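Local coordinates for putative uncharacterized protein (Trichoplax adhaerens, PDB 5OI9) that probably serves in centriole assembly as the N-terminal domain of a STIL protein, a part likely to bind partner proteins such as CEP85, at residues Glu28-Lys33 with Ser193-Ala198; Ser178-Ile183 with Asp330-Lys335; Thr40-Glu45 with Arg84-Ile89. One frame throughout, in Å; residues are numbered along the deposited sequence.

Contact 1. Residues Glu28-Lys33 with Ser193-Ala198; sequences ELHLLK and SALITA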
loop_
_atom_site.group_PDB
_atom_site.type_symbol
_atom_site.label_atom_id
_atom_site.label_comp_id
_atom_site.label_asym_id
_atom_site.label_seq_id
_atom_site.Cartn_x
_atom_site.Cartn_y
_atom_site.Cartn_z
ATOM N N GLU A 28 -7.716 1.287 -16.815
ATOM C CA GLU A 28 -7.677 0.253 -15.790
ATOM C C GLU A 28 -6.666 0.668 -14.732
ATOM O O GLU A 28 -5.487 0.875 -15.043
ATOM C CB GLU A 28 -7.314 -1.103 -16.391
ATOM C CG GLU A 28 -8.350 -1.646 -17.361
ATOM C CD GLU A 28 -7.865 -2.880 -18.099
ATOM O OE1 GLU A 28 -6.643 -3.146 -18.082
ATOM O OE2 GLU A 28 -8.706 -3.585 -18.697
ATOM N N LEU A 29 -7.125 0.789 -13.493
ATOM C CA LEU A 29 -6.302 1.254 -12.387
ATOM C C LEU A 29 -5.899 0.081 -11.506
ATOM O O LEU A 29 -6.707 -0.815 -11.237
ATOM C CB LEU A 29 -7.051 2.303 -11.555
ATOM C CG LEU A 29 -7.699 3.453 -12.335
ATOM C CD1 LEU A 29 -8.363 4.453 -11.393
ATOM C CD2 LEU A 29 -6.675 4.150 -13.226
ATOM N N HIS A 30 -4.643 0.087 -11.064
ATOM C CA HIS A 30 -4.170 -0.875 -10.078
ATOM C C HIS A 30 -2.921 -0.319 -9.413
ATOM O O HIS A 30 -2.222 0.528 -9.976
ATOM C CB HIS A 30 -3.881 -2.248 -10.695
ATOM C CG HIS A 30 -3.544 -3.297 -9.680
ATOM N ND1 HIS A 30 -2.247 -3.606 -9.330
ATOM C CD2 HIS A 30 -4.337 -4.088 -8.919
ATOM C CE1 HIS A 30 -2.255 -4.553 -8.408
ATOM N NE2 HIS A 30 -3.511 -4.861 -8.139
ATOM N N LEU A 31 -2.654 -0.818 -8.201
ATOM C CA LEU A 31 -1.526 -0.342 -7.401
ATOM C C LEU A 31 -0.223 -0.330 -8.193
ATOM O O LEU A 31 0.536 0.643 -8.150
ATOM C CB LEU A 31 -1.369 -1.214 -6.154
ATOM C CG LEU A 31 -0.157 -0.865 -5.289
ATOM C CD1 LEU A 31 -0.411 0.428 -4.537
ATOM C CD2 LEU A 31 0.198 -1.996 -4.332
ATOM N N LEU A 32 0.054 -1.412 -8.919
ATOM C CA LEU A 32 1.328 -1.588 -9.599
ATOM C C LEU A 32 1.232 -1.325 -11.097
ATOM O O LEU A 32 2.094 -1.782 -11.854
ATOM C CB LEU A 32 1.866 -2.995 -9.335
ATOM C CG LEU A 32 2.024 -3.359 -7.856
ATOM C CD1 LEU A 32 2.350 -4.833 -7.681
ATOM C CD2 LEU A 32 3.092 -2.491 -7.210
ATOM N N LYS A 33 0.212 -0.588 -11.537
ATOM C CA LYS A 33 0.020 -0.358 -12.966
ATOM C C LYS A 33 1.180 0.436 -13.552
ATOM O O LYS A 33 1.782 0.037 -14.557
ATOM C CB LYS A 33 -1.304 0.370 -13.202
ATOM C CG LYS A 33 -1.951 0.062 -14.541
ATOM C CD LYS A 33 -2.386 -1.392 -14.599
ATOM C CE LYS A 33 -3.187 -1.689 -15.852
ATOM N NZ LYS A 33 -3.704 -3.085 -15.844
ATOM N N SER A 193 -5.960 -7.808 -6.077
ATOM C CA SER A 193 -5.859 -7.845 -7.527
ATOM C C SER A 193 -6.902 -6.983 -8.224
ATOM O O SER A 193 -6.751 -6.717 -9.416
ATOM C CB SER A 193 -5.977 -9.287 -8.028
ATOM O OG SER A 193 -7.236 -9.834 -7.695
ATOM N N ALA A 194 -7.927 -6.521 -7.512
ATOM C CA ALA A 194 -9.056 -5.839 -8.139
ATOM C C ALA A 194 -8.607 -4.713 -9.065
ATOM O O ALA A 194 -7.841 -3.829 -8.671
ATOM C CB ALA A 194 -9.987 -5.286 -7.059
ATOM N N LEU A 195 -9.087 -4.760 -10.308
ATOM C CA LEU A 195 -8.902 -3.675 -11.262
ATOM C C LEU A 195 -10.082 -2.716 -11.181
ATOM O O LEU A 195 -11.240 -3.143 -11.213
ATOM C CB LEU A 195 -8.778 -4.211 -12.688
ATOM C CG LEU A 195 -7.561 -5.046 -13.085
ATOM C CD1 LEU A 195 -7.607 -5.359 -14.574
ATOM C CD2 LEU A 195 -6.269 -4.331 -12.723
ATOM N N ILE A 196 -9.789 -1.423 -11.086
ATOM C CA ILE A 196 -10.818 -0.391 -11.136
ATOM C C ILE A 196 -10.937 0.093 -12.575
ATOM O O ILE A 196 -9.963 0.587 -13.154
ATOM C CB ILE A 196 -10.492 0.775 -10.190
ATOM C CG1 ILE A 196 -10.444 0.300 -8.736
ATOM C CG2 ILE A 196 -11.511 1.895 -10.360
ATOM C CD1 ILE A 196 -11.767 -0.188 -8.210
ATOM N N THR A 197 -12.124 -0.065 -13.158
ATOM C CA THR A 197 -12.413 0.502 -14.468
ATOM C C THR A 197 -12.821 1.962 -14.306
ATOM O O THR A 197 -13.729 2.274 -13.531
ATOM C CB THR A 197 -13.530 -0.279 -15.160
ATOM O OG1 THR A 197 -13.197 -1.673 -15.193
ATOM C CG2 THR A 197 -13.736 0.224 -16.581
ATOM N N ALA A 198 -12.153 2.856 -15.033
ATOM C CA ALA A 198 -12.398 4.288 -14.921
ATOM C C ALA A 198 -12.737 4.864 -16.288
ATOM O O ALA A 198 -12.010 4.637 -17.259
ATOM C CB ALA A 198 -11.185 5.010 -14.327
#
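Leu29 and Ile196 face each other as an antiparallel hydrogen-bonded pair, the close of a short two-strand pairing that Glu28 and Thr197 extend by one non-hydrogen-bonded pair. Both peptide groups of the pair are satisfied: Leu29 N donates a hydrogen bond to Ile196 O at 2.9 Å, and Ile196 N donates back to Leu29 O at 3.1 Å. Ile196 O also takes a CA-H...O contact from Glu28. On the buried side the two side chains slant across each other with Leu29 CB 4.0 Å from Ile196 CB, while the Leu29 CD1 branch reaches on to Ala198 CB at 4.1 Å.

Past the pairing, His30 swings its ring over toward Ser193 and Ala194 because CG stands opposite the backbone N (chi1 -173°). Both ring nitrogens are used. ND1 accepts Leu32 N at 3.2 Å inside the type I turn from His30 to Lys33, the donor tilted out of the ring plane, and NE2 donates to Pro192 O. At the ring edge CD2 lies 3.5 Å from Ala194 O, an oxygen that takes its hydrogen bond from Trp273. A leucine at this position would probably leave Leu32 N and Pro192 O without their mates, and the turn without its side-chain tie.

Strand 27-29 is one of the two outermost strands of a mixed sheet, with 196-200 next to it and 309-314 beyond. Helix 270-281 covers the buried face, its Trp273 meeting both Ile196 and the His30 ring, and Leu323 of strand 322-334 packs on His30 as well.

Contact 2. Residues Ser178-Ile183 with Asp330-Lys335; sequences SDEISI and DIFMEK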
loop_
_atom_site.group_PDB
_atom_site.type_symbol
_atom_site.label_atom_id
_atom_site.label_comp_id
_atom_site.label_asym_id
_atom_site.label_seq_id
_atom_site.Cartn_x
_atom_site.Cartn_y
_atom_site.Cartn_z
ATOM N N SER A 178 33.465 -18.881 11.244
ATOM C CA SER A 178 34.626 -18.076 11.615
ATOM C C SER A 178 34.880 -16.946 10.625
ATOM O O SER A 178 35.463 -15.921 10.995
ATOM C CB SER A 178 35.864 -18.964 11.729
ATOM O OG SER A 178 35.664 -20.000 12.675
ATOM N N ASP A 179 34.444 -17.104 9.375
ATOM C CA ASP A 179 34.803 -16.170 8.314
ATOM C C ASP A 179 33.767 -15.075 8.096
ATOM O O ASP A 179 34.131 -13.902 7.956
ATOM C CB ASP A 179 35.011 -16.923 6.997
ATOM C CG ASP A 179 36.116 -17.950 7.081
ATOM O OD1 ASP A 179 37.063 -17.735 7.863
ATOM O OD2 ASP A 179 36.039 -18.970 6.364
ATOM N N GLU A 180 32.486 -15.426 8.049
ATOM C CA GLU A 180 31.489 -14.496 7.546
ATOM C C GLU A 180 30.134 -14.793 8.168
ATOM O O GLU A 180 29.913 -15.843 8.777
ATOM C CB GLU A 180 31.387 -14.577 6.020
ATOM C CG GLU A 180 30.842 -15.912 5.536
ATOM C CD GLU A 180 31.037 -16.130 4.050
ATOM O OE1 GLU A 180 31.376 -15.160 3.341
ATOM O OE2 GLU A 180 30.855 -17.278 3.593
ATOM N N ILE A 181 29.225 -13.841 7.992
ATOM C CA ILE A 181 27.807 -14.026 8.261
ATOM C C ILE A 181 27.104 -14.158 6.917
ATOM O O ILE A 181 27.261 -13.298 6.043
ATOM C CB ILE A 181 27.233 -12.852 9.072
ATOM C CG1 ILE A 181 28.096 -12.589 10.312
ATOM C CG2 ILE A 181 25.790 -13.131 9.466
ATOM C CD1 ILE A 181 27.831 -11.252 10.975
ATOM N N SER A 182 26.357 -15.242 6.736
ATOM C CA SER A 182 25.596 -15.471 5.517
ATOM C C SER A 182 24.109 -15.444 5.840
ATOM O O SER A 182 23.679 -15.990 6.858
ATOM C CB SER A 182 25.974 -16.807 4.867
ATOM O OG SER A 182 25.656 -17.895 5.714
ATOM N N ILE A 183 23.328 -14.796 4.978
ATOM C CA ILE A 183 21.887 -14.661 5.180
ATOM C C ILE A 183 21.175 -14.934 3.864
ATOM O O ILE A 183 21.530 -14.361 2.829
ATOM C CB ILE A 183 21.495 -13.263 5.702
ATOM C CG1 ILE A 183 22.324 -12.876 6.926
ATOM C CG2 ILE A 183 20.011 -13.223 6.044
ATOM C CD1 ILE A 183 21.938 -11.538 7.514
ATOM N N ASP A 330 20.855 -14.242 -1.671
ATOM C CA ASP A 330 21.811 -14.401 -0.589
ATOM C C ASP A 330 22.641 -13.134 -0.430
ATOM O O ASP A 330 22.901 -12.412 -1.396
ATOM C CB ASP A 330 22.738 -15.589 -0.848
ATOM C CG ASP A 330 21.999 -16.909 -0.902
ATOM O OD1 ASP A 330 21.041 -17.094 -0.123
ATOM O OD2 ASP A 330 22.383 -17.769 -1.724
ATOM N N ILE A 331 23.047 -12.867 0.807
ATOM C CA ILE A 331 24.024 -11.832 1.108
ATOM C C ILE A 331 25.091 -12.441 2.007
ATOM O O ILE A 331 24.790 -13.270 2.874
ATOM C CB ILE A 331 23.377 -10.591 1.765
ATOM C CG1 ILE A 331 24.411 -9.477 1.943
ATOM C CG2 ILE A 331 22.731 -10.944 3.097
ATOM C CD1 ILE A 331 23.847 -8.210 2.552
ATOM N N PHE A 332 26.342 -12.059 1.777
ATOM C CA PHE A 332 27.470 -12.541 2.563
ATOM C C PHE A 332 28.149 -11.343 3.206
ATOM O O PHE A 332 28.567 -10.413 2.509
ATOM C CB PHE A 332 28.445 -13.335 1.692
ATOM C CG PHE A 332 27.820 -14.533 1.036
ATOM C CD1 PHE A 332 27.781 -15.756 1.686
ATOM C CD2 PHE A 332 27.257 -14.434 -0.226
ATOM C CE1 PHE A 332 27.199 -16.857 1.089
ATOM C CE2 PHE A 332 26.673 -15.532 -0.829
ATOM C CZ PHE A 332 26.645 -16.744 -0.170
HETATM N N MSE A 333 28.239 -11.359 4.530
HETATM C CA MSE A 333 28.763 -10.224 5.269
HETATM C C MSE A 333 30.020 -10.565 6.046
HETATM O O MSE A 333 30.095 -11.608 6.696
HETATM C CB MSE A 333 27.717 -9.691 6.246
HETATM C CG MSE A 333 26.389 -9.337 5.631
HETATM SE SE MSE A 333 25.312 -8.398 6.940
HETATM C CE MSE A 333 25.099 -9.806 8.257
ATOM N N GLU A 334 30.997 -9.665 5.992
ATOM C CA GLU A 334 32.161 -9.784 6.856
ATOM C C GLU A 334 31.744 -9.638 8.315
ATOM O O GLU A 334 30.768 -8.957 8.641
ATOM C CB GLU A 334 33.203 -8.723 6.499
ATOM C CG GLU A 334 33.788 -8.865 5.106
ATOM C CD GLU A 334 34.779 -10.007 5.008
ATOM O OE1 GLU A 334 35.456 -10.291 6.018
ATOM O OE2 GLU A 334 34.879 -10.620 3.924
ATOM N N LYS A 335 32.492 -10.307 9.193
ATOM C CA LYS A 335 32.277 -10.151 10.628
ATOM C C LYS A 335 32.362 -8.687 11.036
ATOM O O LYS A 335 31.520 -8.186 11.790
ATOM C CB LYS A 335 33.305 -10.980 11.396
ATOM C CG LYS A 335 33.118 -12.470 11.265
ATOM C CD LYS A 335 31.839 -12.896 11.950
ATOM C CE LYS A 335 31.987 -14.278 12.544
ATOM N NZ LYS A 335 33.215 -14.387 13.377
HETATM O O HOH W 1 34.849 -11.249 8.304
#
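Strands 180-183 and 330-334 run antiparallel, their axes 4.6 Å apart at closest approach and 161° between directions, with Ile181-Met333 and Ile183-Ile331 as the hydrogen-bonded pairs. This is one antiparallel pairing in a large mixed beta sheet of the STIL N-terminal domain. All four bonds of the two pairs are close to straight; Met333 N to Ile181 O, at 2.6 Å, is a short one.

The isoleucines and Met333, a selenomethionine, share one face, which helix 45-61 covers through Gln52 and Arg49. Met333 bends at its third torsion (chi3 -64°), and this turns CE back over the neighbouring strand, where it sits 3.6 Å from Ile181 CG2 and 3.7 Å from Ile183 CD1. One methyl therefore bridges two isoleucines, and Ile331 CG2 fills in against Ile183 CB at 3.7 Å.

The other face carries Ser182 and Phe332. Ser182 CB rests 3.8 Å from Phe332 CD1, and the Glu180 carboxylate slants across the same end of the ring, the two planes 33° apart. Where the strands run out, the folded-back Lys335 chain crosses Ile181 at about a right angle, CD lying near Ile181 CG1. A single water closes this end: it donates to Asp179 O at 2.8 Å and to Glu334 OE1, and accepts a hydrogen bond from Lys335 N at 2.7 Å.

Contact 3. Residues Thr40-Glu45 with Arg84-Ile89; sequences TIDITE and RVIINI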
loop_
_atom_site.group_PDB
_atom_site.type_symbol
_atom_site.label_atom_id
_atom_site.label_comp_id
_atom_site.label_asym_id
_atom_site.label_seq_id
_atom_site.Cartn_x
_atom_site.Cartn_y
_atom_site.Cartn_z
ATOM N N THR A 40 9.502 -3.071 -6.206
ATOM C CA THR A 40 10.926 -3.075 -5.898
ATOM C C THR A 40 11.129 -2.932 -4.395
ATOM O O THR A 40 10.506 -2.075 -3.759
ATOM C CB THR A 40 11.642 -1.941 -6.637
ATOM O OG1 THR A 40 11.640 -2.210 -8.045
ATOM C CG2 THR A 40 13.081 -1.789 -6.154
ATOM N N ILE A 41 11.998 -3.770 -3.833
ATOM C CA ILE A 41 12.345 -3.735 -2.416
ATOM C C ILE A 41 13.847 -3.502 -2.305
ATOM O O ILE A 41 14.639 -4.274 -2.861
ATOM C CB ILE A 41 11.949 -5.038 -1.702
ATOM C CG1 ILE A 41 10.498 -5.417 -2.014
ATOM C CG2 ILE A 41 12.167 -4.919 -0.198
ATOM C CD1 ILE A 41 9.470 -4.437 -1.498
ATOM N N ASP A 42 14.241 -2.449 -1.592
ATOM C CA ASP A 42 15.642 -2.178 -1.283
ATOM C C ASP A 42 15.851 -2.330 0.218
ATOM O O ASP A 42 15.171 -1.668 1.009
ATOM C CB ASP A 42 16.053 -0.776 -1.739
ATOM C CG ASP A 42 16.052 -0.626 -3.248
ATOM O OD1 ASP A 42 16.251 -1.638 -3.951
ATOM O OD2 ASP A 42 15.855 0.507 -3.732
ATOM N N ILE A 43 16.787 -3.195 0.604
ATOM C CA ILE A 43 17.057 -3.516 2.003
ATOM C C ILE A 43 18.523 -3.217 2.282
ATOM O O ILE A 43 19.408 -3.779 1.627
ATOM C CB ILE A 43 16.742 -4.986 2.322
ATOM C CG1 ILE A 43 15.357 -5.371 1.802
ATOM C CG2 ILE A 43 16.844 -5.243 3.820
ATOM C CD1 ILE A 43 14.994 -6.814 2.078
ATOM N N THR A 44 18.783 -2.352 3.259
ATOM C CA THR A 44 20.161 -1.992 3.564
ATOM C C THR A 44 20.862 -3.118 4.313
ATOM O O THR A 44 20.253 -3.851 5.099
ATOM C CB THR A 44 20.224 -0.710 4.398
ATOM O OG1 THR A 44 19.706 -0.964 5.712
ATOM C CG2 THR A 44 19.415 0.395 3.737
ATOM N N GLU A 45 22.163 -3.257 4.051
ATOM C CA GLU A 45 22.956 -4.254 4.763
ATOM C C GLU A 45 22.995 -3.964 6.257
ATOM O O GLU A 45 23.018 -4.895 7.070
ATOM C CB GLU A 45 24.372 -4.305 4.182
ATOM C CG GLU A 45 25.304 -5.323 4.832
ATOM C CD GLU A 45 26.012 -4.775 6.058
ATOM O OE1 GLU A 45 26.025 -3.540 6.237
ATOM O OE2 GLU A 45 26.547 -5.578 6.847
ATOM N N ARG A 84 6.171 4.275 -10.203
ATOM C CA ARG A 84 6.866 3.040 -9.860
ATOM C C ARG A 84 7.093 2.984 -8.353
ATOM O O ARG A 84 7.758 3.857 -7.786
ATOM C CB ARG A 84 8.193 2.936 -10.612
ATOM C CG ARG A 84 9.146 1.897 -10.052
ATOM C CD ARG A 84 10.195 1.494 -11.073
ATOM N NE ARG A 84 9.599 0.829 -12.227
ATOM C CZ ARG A 84 10.267 0.035 -13.059
ATOM N NH1 ARG A 84 11.556 -0.202 -12.859
ATOM N NH2 ARG A 84 9.642 -0.530 -14.084
ATOM N N VAL A 85 6.547 1.955 -7.712
ATOM C CA VAL A 85 6.531 1.858 -6.258
ATOM C C VAL A 85 7.782 1.132 -5.783
ATOM O O VAL A 85 8.110 0.047 -6.279
ATOM C CB VAL A 85 5.263 1.137 -5.772
ATOM C CG1 VAL A 85 5.235 1.091 -4.255
ATOM C CG2 VAL A 85 4.024 1.826 -6.312
ATOM N N ILE A 86 8.473 1.729 -4.814
ATOM C CA ILE A 86 9.666 1.155 -4.205
ATOM C C ILE A 86 9.521 1.239 -2.692
ATOM O O ILE A 86 9.146 2.290 -2.160
ATOM C CB ILE A 86 10.948 1.881 -4.659
ATOM C CG1 ILE A 86 11.141 1.742 -6.171
ATOM C CG2 ILE A 86 12.162 1.344 -3.909
ATOM C CD1 ILE A 86 12.403 2.395 -6.687
ATOM N N ILE A 87 9.813 0.139 -2.005
ATOM C CA ILE A 87 9.849 0.105 -0.546
ATOM C C ILE A 87 11.309 0.156 -0.116
ATOM O O ILE A 87 12.103 -0.716 -0.489
ATOM C CB ILE A 87 9.152 -1.146 0.011
ATOM C CG1 ILE A 87 7.740 -1.281 -0.564
ATOM C CG2 ILE A 87 9.110 -1.103 1.533
ATOM C CD1 ILE A 87 6.856 -0.089 -0.294
ATOM N N ASN A 88 11.668 1.175 0.661
ATOM C CA ASN A 88 13.039 1.366 1.132
ATOM C C ASN A 88 13.103 0.921 2.589
ATOM O O ASN A 88 12.649 1.634 3.485
ATOM C CB ASN A 88 13.468 2.822 0.974
ATOM C CG ASN A 88 14.950 3.029 1.239
ATOM O OD1 ASN A 88 15.772 2.159 0.953
ATOM N ND2 ASN A 88 15.297 4.184 1.793
ATOM N N ILE A 89 13.679 -0.254 2.823
ATOM C CA ILE A 89 13.766 -0.848 4.154
ATOM C C ILE A 89 15.150 -0.559 4.720
ATOM O O ILE A 89 16.162 -0.999 4.160
ATOM C CB ILE A 89 13.496 -2.360 4.109
ATOM C CG1 ILE A 89 12.134 -2.642 3.471
ATOM C CG2 ILE A 89 13.577 -2.961 5.503
ATOM C CD1 ILE A 89 11.783 -4.115 3.404
HETATM O O HOH W 2 9.268 -1.409 -8.839
#
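Ile41 meets Ile87 through a bent chain: CG1 lies beside the backbone N (chi1 -50°) and the second torsion turns again (chi2 -65°), which carries CD1 across to Ile87 CB at 3.6 Å. Ile89 keeps an extended end instead (chi2 -179°), and its CD1 reaches back between Ile41 CG2, 3.7 Å away, and Ile43 CG1. Ile41, Ile43, Ile87 and Ile89 thus form a continuous apolar face on a parallel pair of strands.

The strands are joined by the alternating bonds of parallel sheet. Thr40 O receives Ile87 N, Ile87 O receives Asp42 N, Asp42 O receives Ile89 N at 2.7 Å, and Ile89 O receives Thr44 N; a fifth bond, Thr40 N to Val85 O, is weak.

The opposite face is mixed. Thr40 lies alongside Ile86, with Thr40 CB 3.7 Å from Ile86 CG1. Asp42 slants over the same residue, and Asp42 OD2 comes to 3.8 Å from Ile86 CG2. The buried carboxylate of Asp42 has a salt bridge to Arg345, which would favour its charged form. Thr40 OG1 hydrogen-bonds Gln347 and also a water, which may donate to Val85 O.

Strand 39-44 lies between 85-97, parallel to it, and 343-348, antiparallel; 69-79 flanks 85-97 on its far edge. Ile170 of strand 167-176 packs against Ile43 and Ile89, Leu168 against Ile41. At the strand's end Thr44 is the N-cap of helix 45-61, its OG1 making a weak bond to Cys47 N.

In the fold
Contacts 1 and 3 are mostly buried, their centres about 13 Å from the centre of the chain; the centre of contact 2 lies about 32 Å out, with half its touching residues exposed. Contacts 2 and 3 belong to the same nine-strand sheet and meet where Met333 and Ile331 come close to one conformer of Glu45, at the start of helix 45-61. Contact 1 belongs to the seven-strand sheet, though strand 180-192 of contact 2 runs on to its strand 196-200, and Leu31 touches Val85 of contact 3. The chemistry follows place: a histidine satisfied by backbone groups in contact 1, a salt-bridged aspartate in contact 3, exposed charged side chains and a water at the outer end of contact 2.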